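Side-chain contacts in ribonuclease (Nicotiana glutinosa, PDB 1IYB), which probably cleaves RNA as a ribonuclease of the T2 family, and holds guanosine-5'-monophosphate in a guanine-binding site: residues Q15-P18 with G19-C22; H101-C104 with A105-V108; D71-S74 with R75-Q78; N126-E129 with I130-A134. All coordinates share one frame; numbering follows the deposited sequence.

Along the chain the order is contact 1, contact 3, contact 2, contact 4. Contact 1 closes strand 10-16 of the four-stranded antiparallel sheet; contacts 3 and 4 lie on helices 73-79 and 127-133, and contact 2 is the exit from helix 91-102. Contacts 1 and 4 touch, Gln15 and Trp17 packing on Leu127 and Leu128, with centres about 15 Å apart. Contacts 2 and 4 are the most distant pair, about 30 Å between centres. Contacts 1 and 2, about 26 Å apart between centres, both reach the nucleotide: Gln16 and Tyr21 meet its base, and His101 bonds to its phosphate, so the ligand spans the gap between them.

Contact 1: residues Q15-P18 with G19-C22. With 5GP (guanosine-5'-monophosphate), chain C.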
loop_
_atom_site.group_PDB
_atom_site.type_symbol
_atom_site.label_atom_id
_atom_site.label_comp_id
_atom_site.label_asym_id
_atom_site.label_seq_id
_atom_site.Cartn_x
_atom_site.Cartn_y
_atom_site.Cartn_z
ATOM N N GLN A 15 10.862 -10.982 -11.002
ATOM C CA GLN A 15 10.391 -12.140 -11.758
ATOM C C GLN A 15 9.947 -13.230 -10.785
ATOM O O GLN A 15 10.551 -13.410 -9.724
ATOM C CB GLN A 15 11.497 -12.682 -12.665
ATOM C CG GLN A 15 11.896 -11.733 -13.775
ATOM C CD GLN A 15 12.838 -12.385 -14.767
ATOM O OE1 GLN A 15 12.458 -13.329 -15.466
ATOM N NE2 GLN A 15 14.072 -11.899 -14.828
ATOM N N GLN A 16 8.889 -13.951 -11.151
ATOM C CA GLN A 16 8.346 -15.009 -10.306
ATOM C C GLN A 16 8.496 -16.382 -10.944
ATOM O O GLN A 16 8.456 -16.518 -12.171
ATOM C CB GLN A 16 6.853 -14.752 -10.034
ATOM C CG GLN A 16 5.988 -14.705 -11.301
ATOM C CD GLN A 16 4.490 -14.634 -11.011
ATOM O OE1 GLN A 16 4.069 -14.500 -9.861
ATOM N NE2 GLN A 16 3.679 -14.723 -12.062
ATOM N N TRP A 17 8.677 -17.398 -10.104
ATOM C CA TRP A 17 8.788 -18.767 -10.584
ATOM C C TRP A 17 7.395 -19.388 -10.483
ATOM O O TRP A 17 6.860 -19.549 -9.390
ATOM C CB TRP A 17 9.774 -19.573 -9.733
ATOM C CG TRP A 17 9.840 -20.997 -10.177
ATOM C CD1 TRP A 17 9.504 -22.105 -9.446
ATOM C CD2 TRP A 17 10.193 -21.466 -11.482
ATOM N NE1 TRP A 17 9.620 -23.233 -10.223
ATOM C CE2 TRP A 17 10.041 -22.871 -11.476
ATOM C CE3 TRP A 17 10.619 -20.836 -12.660
ATOM C CZ2 TRP A 17 10.299 -23.657 -12.605
ATOM C CZ3 TRP A 17 10.877 -21.617 -13.785
ATOM C CH2 TRP A 17 10.714 -23.017 -13.746
ATOM N N PRO A 18 6.788 -19.737 -11.627
ATOM C CA PRO A 18 5.447 -20.329 -11.593
ATOM C C PRO A 18 5.302 -21.573 -10.717
ATOM O O PRO A 18 4.257 -21.784 -10.097
ATOM C CB PRO A 18 5.141 -20.592 -13.072
ATOM C CG PRO A 18 6.497 -20.707 -13.704
ATOM C CD PRO A 18 7.280 -19.625 -13.010
ATOM N N GLY A 19 6.348 -22.388 -10.655
ATOM C CA GLY A 19 6.280 -23.586 -9.834
ATOM C C GLY A 19 6.080 -23.298 -8.355
ATOM O O GLY A 19 5.548 -24.133 -7.621
ATOM N N SER A 20 6.502 -22.117 -7.910
ATOM C CA SER A 20 6.369 -21.733 -6.508
ATOM C C SER A 20 5.105 -20.930 -6.232
ATOM O O SER A 20 4.673 -20.798 -5.087
ATOM C CB SER A 20 7.596 -20.935 -6.065
ATOM O OG SER A 20 8.734 -21.777 -6.008
ATOM N N TYR A 21 4.517 -20.368 -7.279
ATOM C CA TYR A 21 3.286 -19.612 -7.102
ATOM C C TYR A 21 2.121 -20.597 -7.089
ATOM O O TYR A 21 1.090 -20.353 -6.463
ATOM C CB TYR A 21 3.082 -18.626 -8.256
ATOM C CG TYR A 21 1.888 -17.711 -8.071
ATOM C CD1 TYR A 21 2.015 -16.497 -7.403
ATOM C CD2 TYR A 21 0.628 -18.068 -8.553
ATOM C CE1 TYR A 21 0.919 -15.656 -7.218
ATOM C CE2 TYR A 21 -0.478 -17.234 -8.373
ATOM C CZ TYR A 21 -0.321 -16.031 -7.707
ATOM O OH TYR A 21 -1.395 -15.188 -7.546
ATOM N N CYS A 22 2.310 -21.724 -7.768
ATOM C CA CYS A 22 1.265 -22.732 -7.908
ATOM C C CYS A 22 1.259 -23.963 -7.008
ATOM O O CYS A 22 0.387 -24.820 -7.159
ATOM C CB CYS A 22 1.235 -23.208 -9.357
ATOM S SG CYS A 22 0.503 -22.029 -10.533
HETATM P P 5GP C . 2.480 -6.122 -6.406
HETATM O O1P 5GP C . 2.554 -4.982 -5.487
HETATM O O2P 5GP C . 2.943 -5.763 -7.805
HETATM O O3P 5GP C . 3.294 -7.337 -5.840
HETATM O "O5'" 5GP C . 0.962 -6.717 -6.565
HETATM C "C5'" 5GP C . 0.695 -7.966 -7.302
HETATM C "C4'" 5GP C . -0.797 -8.375 -7.353
HETATM O "O4'" 5GP C . -1.070 -8.793 -8.764
HETATM C "C3'" 5GP C . -1.281 -9.575 -6.544
HETATM O "O3'" 5GP C . -1.628 -9.263 -5.203
HETATM C "C2'" 5GP C . -2.495 -10.100 -7.318
HETATM O "O2'" 5GP C . -3.718 -9.439 -6.930
HETATM C "C1'" 5GP C . -2.112 -9.825 -8.763
HETATM N N9 5GP C . -1.747 -10.967 -9.660
HETATM C C8 5GP C . -2.383 -11.437 -10.788
HETATM N N7 5GP C . -1.758 -12.402 -11.430
HETATM C C5 5GP C . -0.603 -12.579 -10.642
HETATM C C6 5GP C . 0.479 -13.501 -10.834
HETATM O O6 5GP C . 0.621 -14.328 -11.727
HETATM N N1 5GP C . 1.468 -13.368 -9.810
HETATM C C2 5GP C . 1.384 -12.455 -8.760
HETATM N N2 5GP C . 2.428 -12.502 -7.906
HETATM N N3 5GP C . 0.371 -11.588 -8.578
HETATM C C4 5GP C . -0.589 -11.708 -9.558
#
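Trp17 is the N-cap of helix 18-21, and its carbonyl receives two backbone N-H groups where strand 10-16 turns into that helix. Ser20 N lies 3.0 Å from Trp17 O, while Tyr21 N reaches the same Trp17 O at 3.3 Å. One residue on, Cys22 N bonds to Pro18 O at 3.0 Å. The turn packs against the indole: Gly19 N and Pro18 CD sit over one face near the rim, and Ser20 OG meets the edge in plane. Trp17 NE1 comes within 3.4 Å of Gly19 CA but donates to Pro206 O, and Ser20 OG bonds to Leu174 O.

On the ligand side, Gln16 reads the base with its whole amide. Guanine N1 donates to Gln16 OE1 at 2.8 Å, N2 shares that oxygen, and Gln16 NE2 gives an almost straight bond (173°) to O6 at 3.1 Å. Beyond CG the chain runs extended, chi2 172°, which carries the amide out to the base. Tyr21 lays a ring face over guanine C6, its CE1 3.5 Å from N1. Edge recognition by an amide with an aromatic ring over the base makes this the guanine-binding site of the enzyme.

Contact 2: residues H101-C104 with A105-V108; sequences HGTC and AENV. With 5GP (guanosine-5'-monophosphate), chain C.
Ala105 N donates to Gly102 O at 2.9 Å (159°). A second link, Glu106 N to Thr103 O at 3.5 Å, is weak, and a water bridges the same pair, donating to Thr103 O at 3.0 Å and accepting weakly from Glu106 N. The end of helix 91-102 of this T2-family ribonuclease passes here through a 3-10 turn into the loop before helix 111-124.

At the helix end His101 faces the ligand pocket. Its NE2 donates to phosphate oxygen O1P at 3.2 Å and, weakly, to O2P, and the phosphorus lies at the ring edge, in the ring plane. Trp46 stacks on the imidazole, which should help to hold its tilt. Lys100 and His96 also bond to the nucleotide.

Further out the contact is packing. Cys104 is tied by a disulfide to Cys58, and Ala105 leans on Phe8 and Pro47. Thr103 and Glu106 run side by side in the same direction, although Thr103 OG1 turns back to Glu99 O. Glu106 OE2 lies close to Asp59 OD2, a pairing of like charges that may raise the pKa of the glutamate. With CG beside the backbone N (chi1 -80°), Glu106 CG sits 3.1 Å from Thr103 O; the extended chain then carries the carboxylate alongside Thr103, Glu106 OE1 ending 3.9 Å from Thr103 CG2.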
loop_
_atom_site.group_PDB
_atom_site.type_symbol
_atom_site.label_atom_id
_atom_site.label_comp_id
_atom_site.label_asym_id
_atom_site.label_seq_id
_atom_site.Cartn_x
_atom_site.Cartn_y
_atom_site.Cartn_z
ATOM N N HIS A 101 2.498 0.532 -9.854
ATOM C CA HIS A 101 3.924 0.825 -9.976
ATOM C C HIS A 101 4.344 1.733 -11.139
ATOM O O HIS A 101 5.105 2.686 -10.951
ATOM C CB HIS A 101 4.689 -0.499 -10.067
ATOM C CG HIS A 101 4.560 -1.362 -8.847
ATOM N ND1 HIS A 101 5.141 -1.037 -7.640
ATOM C CD2 HIS A 101 3.933 -2.548 -8.654
ATOM C CE1 HIS A 101 4.879 -1.986 -6.757
ATOM N NE2 HIS A 101 4.149 -2.914 -7.347
ATOM N N GLY A 102 3.875 1.422 -12.343
ATOM C CA GLY A 102 4.231 2.222 -13.502
ATOM C C GLY A 102 3.965 3.711 -13.359
ATOM O O GLY A 102 4.787 4.541 -13.750
ATOM N N THR A 103 2.811 4.060 -12.806
ATOM C CA THR A 103 2.463 5.464 -12.637
ATOM C C THR A 103 3.476 6.215 -11.774
ATOM O O THR A 103 3.602 7.438 -11.875
ATOM C CB THR A 103 1.071 5.615 -11.997
ATOM O OG1 THR A 103 1.054 4.937 -10.734
ATOM C CG2 THR A 103 -0.005 5.031 -12.914
ATOM N N CYS A 104 4.196 5.488 -10.926
ATOM C CA CYS A 104 5.180 6.117 -10.055
ATOM C C CYS A 104 6.496 6.416 -10.766
ATOM O O CYS A 104 7.425 6.957 -10.162
ATOM C CB CYS A 104 5.419 5.244 -8.818
ATOM S SG CYS A 104 3.915 5.004 -7.806
ATOM N N ALA A 105 6.569 6.078 -12.052
ATOM C CA ALA A 105 7.764 6.338 -12.849
ATOM C C ALA A 105 7.359 6.990 -14.169
ATOM O O ALA A 105 8.102 6.939 -15.147
ATOM C CB ALA A 105 8.519 5.037 -13.119
ATOM N N GLU A 106 6.175 7.602 -14.176
ATOM C CA GLU A 106 5.618 8.278 -15.352
ATOM C C GLU A 106 6.545 9.290 -16.009
ATOM O O GLU A 106 6.453 9.528 -17.214
ATOM C CB GLU A 106 4.330 9.015 -14.978
ATOM C CG GLU A 106 3.101 8.163 -14.899
ATOM C CD GLU A 106 1.872 8.975 -14.529
ATOM O OE1 GLU A 106 0.760 8.432 -14.630
ATOM O OE2 GLU A 106 2.016 10.150 -14.126
ATOM N N ASN A 107 7.408 9.902 -15.209
ATOM C CA ASN A 107 8.334 10.911 -15.700
ATOM C C ASN A 107 9.479 10.286 -16.481
ATOM O O ASN A 107 10.199 10.980 -17.201
ATOM C CB ASN A 107 8.900 11.713 -14.524
ATOM C CG ASN A 107 9.764 10.867 -13.598
ATOM O OD1 ASN A 107 10.972 11.089 -13.485
ATOM N ND2 ASN A 107 9.148 9.889 -12.933
ATOM N N VAL A 108 9.642 8.975 -16.330
ATOM C CA VAL A 108 10.707 8.247 -17.004
ATOM C C VAL A 108 10.190 7.421 -18.181
ATOM O O VAL A 108 10.789 7.422 -19.255
ATOM C CB VAL A 108 11.438 7.310 -16.013
ATOM C CG1 VAL A 108 12.518 6.524 -16.732
ATOM C CG2 VAL A 108 12.044 8.126 -14.881
HETATM P P 5GP C . 2.480 -6.122 -6.406
HETATM O O1P 5GP C . 2.554 -4.982 -5.487
HETATM O O2P 5GP C . 2.943 -5.763 -7.805
HETATM O O3P 5GP C . 3.294 -7.337 -5.840
HETATM O "O5'" 5GP C . 0.962 -6.717 -6.565
HETATM C "C5'" 5GP C . 0.695 -7.966 -7.302
HETATM C "C4'" 5GP C . -0.797 -8.375 -7.353
HETATM O "O4'" 5GP C . -1.070 -8.793 -8.764
HETATM C "C3'" 5GP C . -1.281 -9.575 -6.544
HETATM O "O3'" 5GP C . -1.628 -9.263 -5.203
HETATM C "C2'" 5GP C . -2.495 -10.100 -7.318
HETATM O "O2'" 5GP C . -3.718 -9.439 -6.930
HETATM C "C1'" 5GP C . -2.112 -9.825 -8.763
HETATM N N9 5GP C . -1.747 -10.967 -9.660
HETATM C C8 5GP C . -2.383 -11.437 -10.788
HETATM N N7 5GP C . -1.758 -12.402 -11.430
HETATM C C5 5GP C . -0.603 -12.579 -10.642
HETATM C C6 5GP C . 0.479 -13.501 -10.834
HETATM O O6 5GP C . 0.621 -14.328 -11.727
HETATM N N1 5GP C . 1.468 -13.368 -9.810
HETATM C C2 5GP C . 1.384 -12.455 -8.760
HETATM N N2 5GP C . 2.428 -12.502 -7.906
HETATM N N3 5GP C . 0.371 -11.588 -8.578
HETATM C C4 5GP C . -0.589 -11.708 -9.558
HETATM O O HOH W 1 5.696 9.500 -11.523
#

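Contact 3: residues D71-S74 with R75-Q78; sequences DLIS and RMQQ
Leu72 and Met76 meet one turn apart, and backbone bonds set their spacing. Met76 N donates to Leu72 O at 2.9 Å and Gln77 N to Ile73 O at 2.8 Å; the next rung, Gln78 N to Ser74 O, is weak. These bonds run along helix 73-79 from its start.

The apolar contacts gather on sulfur. Met76 SD rests 3.9 Å from Leu72 CB and 4.2 Å from Ile73 CD1, the thioether bridging two neighbouring side chains. A bend at chi3 (64°) turns the methyl end away from the line of the chain. Phe115 of helix 111-124 and Trp94 of helix 91-102 pack against Met76 from outside the segment, so the Met76 side chain lies where three helices meet.

Mixed contacts follow. Gln77 and Ile73 cross, the amide OE1 of Gln77 lying 3.4 Å from the methyl CG2 of Ile73. Leu72 CD2 likewise approaches Arg75 NH1, at 4.1 Å and obliquely to the guanidinium.

Water supplies the polar links. One molecule, in the plane of the guanidinium at its edge, accepts from Arg75 NH1 at 3.0 Å and gives a weak bond to Asp71 O. Another donates to Ser74 O at 2.7 Å and accepts from Gln78 NE2, a side-chain link beside the weak backbone bond. Arg75 NH2 meanwhile forms a salt bridge to Asp120.

The chemistry divides the helix: Leu72 and Met76 are buried toward the neighbouring helices, whereas Ser74, Gln77 and Gln78 are exposed, though Gln77 still touches Trp94, and Arg75 ties its flank to helix 111-124 by charge.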
loop_
_atom_site.group_PDB
_atom_site.type_symbol
_atom_site.label_atom_id
_atom_site.label_comp_id
_atom_site.label_asym_id
_atom_site.label_seq_id
_atom_site.Cartn_x
_atom_site.Cartn_y
_atom_site.Cartn_z
ATOM N N ASP A 71 1.186 -3.483 -29.646
ATOM C CA ASP A 71 2.302 -4.102 -30.357
ATOM C C ASP A 71 3.198 -4.940 -29.445
ATOM O O ASP A 71 4.121 -5.608 -29.915
ATOM C CB ASP A 71 3.148 -3.026 -31.027
ATOM C CG ASP A 71 3.740 -2.058 -30.026
ATOM O OD1 ASP A 71 2.961 -1.374 -29.325
ATOM O OD2 ASP A 71 4.981 -1.988 -29.934
ATOM N N LEU A 72 2.930 -4.897 -28.145
ATOM C CA LEU A 72 3.728 -5.646 -27.176
ATOM C C LEU A 72 2.955 -6.809 -26.564
ATOM O O LEU A 72 3.532 -7.636 -25.863
ATOM C CB LEU A 72 4.188 -4.721 -26.042
ATOM C CG LEU A 72 4.977 -3.464 -26.413
ATOM C CD1 LEU A 72 5.240 -2.654 -25.145
ATOM C CD2 LEU A 72 6.285 -3.834 -27.088
ATOM N N ILE A 73 1.654 -6.868 -26.830
ATOM C CA ILE A 73 0.801 -7.910 -26.268
ATOM C C ILE A 73 1.252 -9.355 -26.486
ATOM O O ILE A 73 1.247 -10.145 -25.544
ATOM C CB ILE A 73 -0.656 -7.750 -26.761
ATOM C CG1 ILE A 73 -1.227 -6.427 -26.238
ATOM C CG2 ILE A 73 -1.511 -8.910 -26.276
ATOM C CD1 ILE A 73 -1.292 -6.333 -24.720
ATOM N N SER A 74 1.640 -9.716 -27.705
ATOM C CA SER A 74 2.071 -11.092 -27.933
ATOM C C SER A 74 3.266 -11.453 -27.052
ATOM O O SER A 74 3.346 -12.567 -26.535
ATOM C CB SER A 74 2.408 -11.331 -29.415
ATOM O OG SER A 74 3.481 -10.523 -29.861
ATOM N N ARG A 75 4.185 -10.508 -26.870
ATOM C CA ARG A 75 5.364 -10.749 -26.040
ATOM C C ARG A 75 4.981 -10.807 -24.559
ATOM O O ARG A 75 5.558 -11.576 -23.784
ATOM C CB ARG A 75 6.411 -9.657 -26.284
ATOM C CG ARG A 75 7.019 -9.697 -27.683
ATOM C CD ARG A 75 7.843 -8.449 -27.977
ATOM N NE ARG A 75 8.963 -8.307 -27.052
ATOM C CZ ARG A 75 9.767 -7.251 -27.004
ATOM N NH1 ARG A 75 9.575 -6.231 -27.830
ATOM N NH2 ARG A 75 10.764 -7.215 -26.130
ATOM N N MET A 76 3.997 -10.000 -24.172
ATOM C CA MET A 76 3.527 -9.968 -22.793
ATOM C C MET A 76 2.771 -11.252 -22.452
ATOM O O MET A 76 2.823 -11.741 -21.324
ATOM C CB MET A 76 2.635 -8.742 -22.579
ATOM C CG MET A 76 3.417 -7.435 -22.556
ATOM S SD MET A 76 2.419 -5.943 -22.774
ATOM C CE MET A 76 1.376 -5.994 -21.314
ATOM N N GLN A 77 2.070 -11.802 -23.436
ATOM C CA GLN A 77 1.330 -13.035 -23.216
ATOM C C GLN A 77 2.298 -14.176 -22.911
ATOM O O GLN A 77 2.015 -15.042 -22.083
ATOM C CB GLN A 77 0.475 -13.352 -24.446
ATOM C CG GLN A 77 -0.766 -12.477 -24.524
ATOM C CD GLN A 77 -1.443 -12.492 -25.882
ATOM O OE1 GLN A 77 -2.606 -12.104 -26.006
ATOM N NE2 GLN A 77 -0.719 -12.920 -26.908
ATOM N N GLN A 78 3.453 -14.162 -23.567
ATOM C CA GLN A 78 4.448 -15.203 -23.353
ATOM C C GLN A 78 5.331 -14.985 -22.130
ATOM O O GLN A 78 5.659 -15.940 -21.423
ATOM C CB GLN A 78 5.346 -15.333 -24.588
ATOM C CG GLN A 78 4.605 -15.769 -25.836
ATOM C CD GLN A 78 3.789 -17.024 -25.605
ATOM O OE1 GLN A 78 4.316 -18.042 -25.160
ATOM N NE2 GLN A 78 2.495 -16.957 -25.903
HETATM O O HOH W 2 7.432 -5.694 -29.903
HETATM O O HOH W 3 2.278 -14.688 -27.741
#

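Contact 4: residues N126-E129 with I130-A134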
loop_
_atom_site.group_PDB
_atom_site.type_symbol
_atom_site.label_atom_id
_atom_site.label_comp_id
_atom_site.label_asym_id
_atom_site.label_seq_id
_atom_site.Cartn_x
_atom_site.Cartn_y
_atom_site.Cartn_z
ATOM N N ASN A 126 17.646 -13.941 -18.454
ATOM C CA ASN A 126 16.955 -15.228 -18.509
ATOM C C ASN A 126 17.424 -16.038 -17.308
ATOM O O ASN A 126 18.456 -16.711 -17.359
ATOM C CB ASN A 126 17.308 -15.967 -19.799
ATOM C CG ASN A 126 16.424 -17.179 -20.036
ATOM O OD1 ASN A 126 16.101 -17.916 -19.107
ATOM N ND2 ASN A 126 16.041 -17.396 -21.290
ATOM N N LEU A 127 16.658 -15.967 -16.228
ATOM C CA LEU A 127 17.005 -16.650 -14.991
ATOM C C LEU A 127 17.052 -18.167 -15.079
ATOM O O LEU A 127 17.935 -18.792 -14.498
ATOM C CB LEU A 127 16.043 -16.223 -13.888
ATOM C CG LEU A 127 16.129 -14.735 -13.549
ATOM C CD1 LEU A 127 14.968 -14.350 -12.646
ATOM C CD2 LEU A 127 17.465 -14.436 -12.882
ATOM N N LEU A 128 16.109 -18.768 -15.796
ATOM C CA LEU A 128 16.107 -20.219 -15.916
ATOM C C LEU A 128 17.398 -20.689 -16.575
ATOM O O LEU A 128 18.041 -21.621 -16.097
ATOM C CB LEU A 128 14.909 -20.701 -16.736
ATOM C CG LEU A 128 14.827 -22.223 -16.914
ATOM C CD1 LEU A 128 14.564 -22.882 -15.572
ATOM C CD2 LEU A 128 13.725 -22.570 -17.904
ATOM N N GLU A 129 17.784 -20.037 -17.668
ATOM C CA GLU A 129 19.005 -20.423 -18.368
ATOM C C GLU A 129 20.263 -20.169 -17.552
ATOM O O GLU A 129 21.210 -20.951 -17.609
ATOM C CB GLU A 129 19.097 -19.715 -19.719
ATOM C CG GLU A 129 18.135 -20.294 -20.751
ATOM C CD GLU A 129 18.358 -19.731 -22.139
ATOM O OE1 GLU A 129 18.170 -18.514 -22.322
ATOM O OE2 GLU A 129 18.722 -20.507 -23.049
ATOM N N ILE A 130 20.278 -19.078 -16.797
ATOM C CA ILE A 130 21.426 -18.760 -15.960
ATOM C C ILE A 130 21.574 -19.836 -14.890
ATOM O O ILE A 130 22.663 -20.366 -14.672
ATOM C CB ILE A 130 21.255 -17.392 -15.258
ATOM C CG1 ILE A 130 21.364 -16.259 -16.280
ATOM C CG2 ILE A 130 22.297 -17.236 -14.153
ATOM C CD1 ILE A 130 20.941 -14.911 -15.731
ATOM N N LEU A 131 20.469 -20.168 -14.233
ATOM C CA LEU A 131 20.508 -21.162 -13.177
ATOM C C LEU A 131 20.831 -22.556 -13.690
ATOM O O LEU A 131 21.667 -23.251 -13.113
ATOM C CB LEU A 131 19.187 -21.154 -12.398
ATOM C CG LEU A 131 19.000 -19.864 -11.583
ATOM C CD1 LEU A 131 17.623 -19.837 -10.935
ATOM C CD2 LEU A 131 20.095 -19.761 -10.527
ATOM N N GLN A 132 20.197 -22.971 -14.781
ATOM C CA GLN A 132 20.481 -24.301 -15.298
ATOM C C GLN A 132 21.911 -24.379 -15.826
ATOM O O GLN A 132 22.515 -25.455 -15.841
ATOM C CB GLN A 132 19.450 -24.688 -16.367
ATOM C CG GLN A 132 18.046 -24.851 -15.773
ATOM C CD GLN A 132 17.077 -25.597 -16.674
ATOM O OE1 GLN A 132 16.674 -25.101 -17.725
ATOM N NE2 GLN A 132 16.700 -26.804 -16.263
ATOM N N GLY A 133 22.462 -23.236 -16.222
ATOM C CA GLY A 133 23.828 -23.206 -16.713
ATOM C C GLY A 133 24.810 -23.515 -15.595
ATOM O O GLY A 133 25.957 -23.896 -15.845
ATOM N N ALA A 134 24.353 -23.352 -14.357
ATOM C CA ALA A 134 25.183 -23.613 -13.187
ATOM C C ALA A 134 24.767 -24.901 -12.475
ATOM O O ALA A 134 25.194 -25.165 -11.351
ATOM C CB ALA A 134 25.106 -22.431 -12.219
#
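Asn126 starts the helix and serves it twice. Its backbone O accepts from Ile130 N at 3.0 Å, while its side-chain OD1 takes the N-H of Glu129 at 3.1 Å. That second bond is nearly straight at hydrogen (168°), although the donor stands above the amide plane. With CG trans to the main-chain nitrogen, chi1 -169°, the amide folds back over the first turn, and this is the classic N-cap: a side-chain oxygen satisfies an early N-H that has no earlier carbonyl of the helix to use. The Ile130 side chain passes close by Asn126 O, its CG1 at 3.1 Å.

Leu127 follows, Leu127 O receiving Leu131 N at 2.9 Å. From the same residue, Leu131 CG lies 3.3 Å from Leu127 O. The Leu127 side chain packs on Phe40 and on Ile152 of helix 145-156. Helix 127-133 is a short two-turn segment in the T2 fold, and Ile130 adds to the same interface by touching Ala155 and Ile156.

Leu128 O takes Gln132 N, also at 2.9 Å. The two side chains cross at an angle, so that Gln132 OE1 comes to 3.5 Å from Leu128 CG, an amide oxygen set against an aliphatic branch. Outside the helix Gln132 touches His137 and Pro138.

Glu129 closes the series, Glu129 O accepting from Gly133 N at 3.0 Å, a bond noticeably bent at hydrogen (136°).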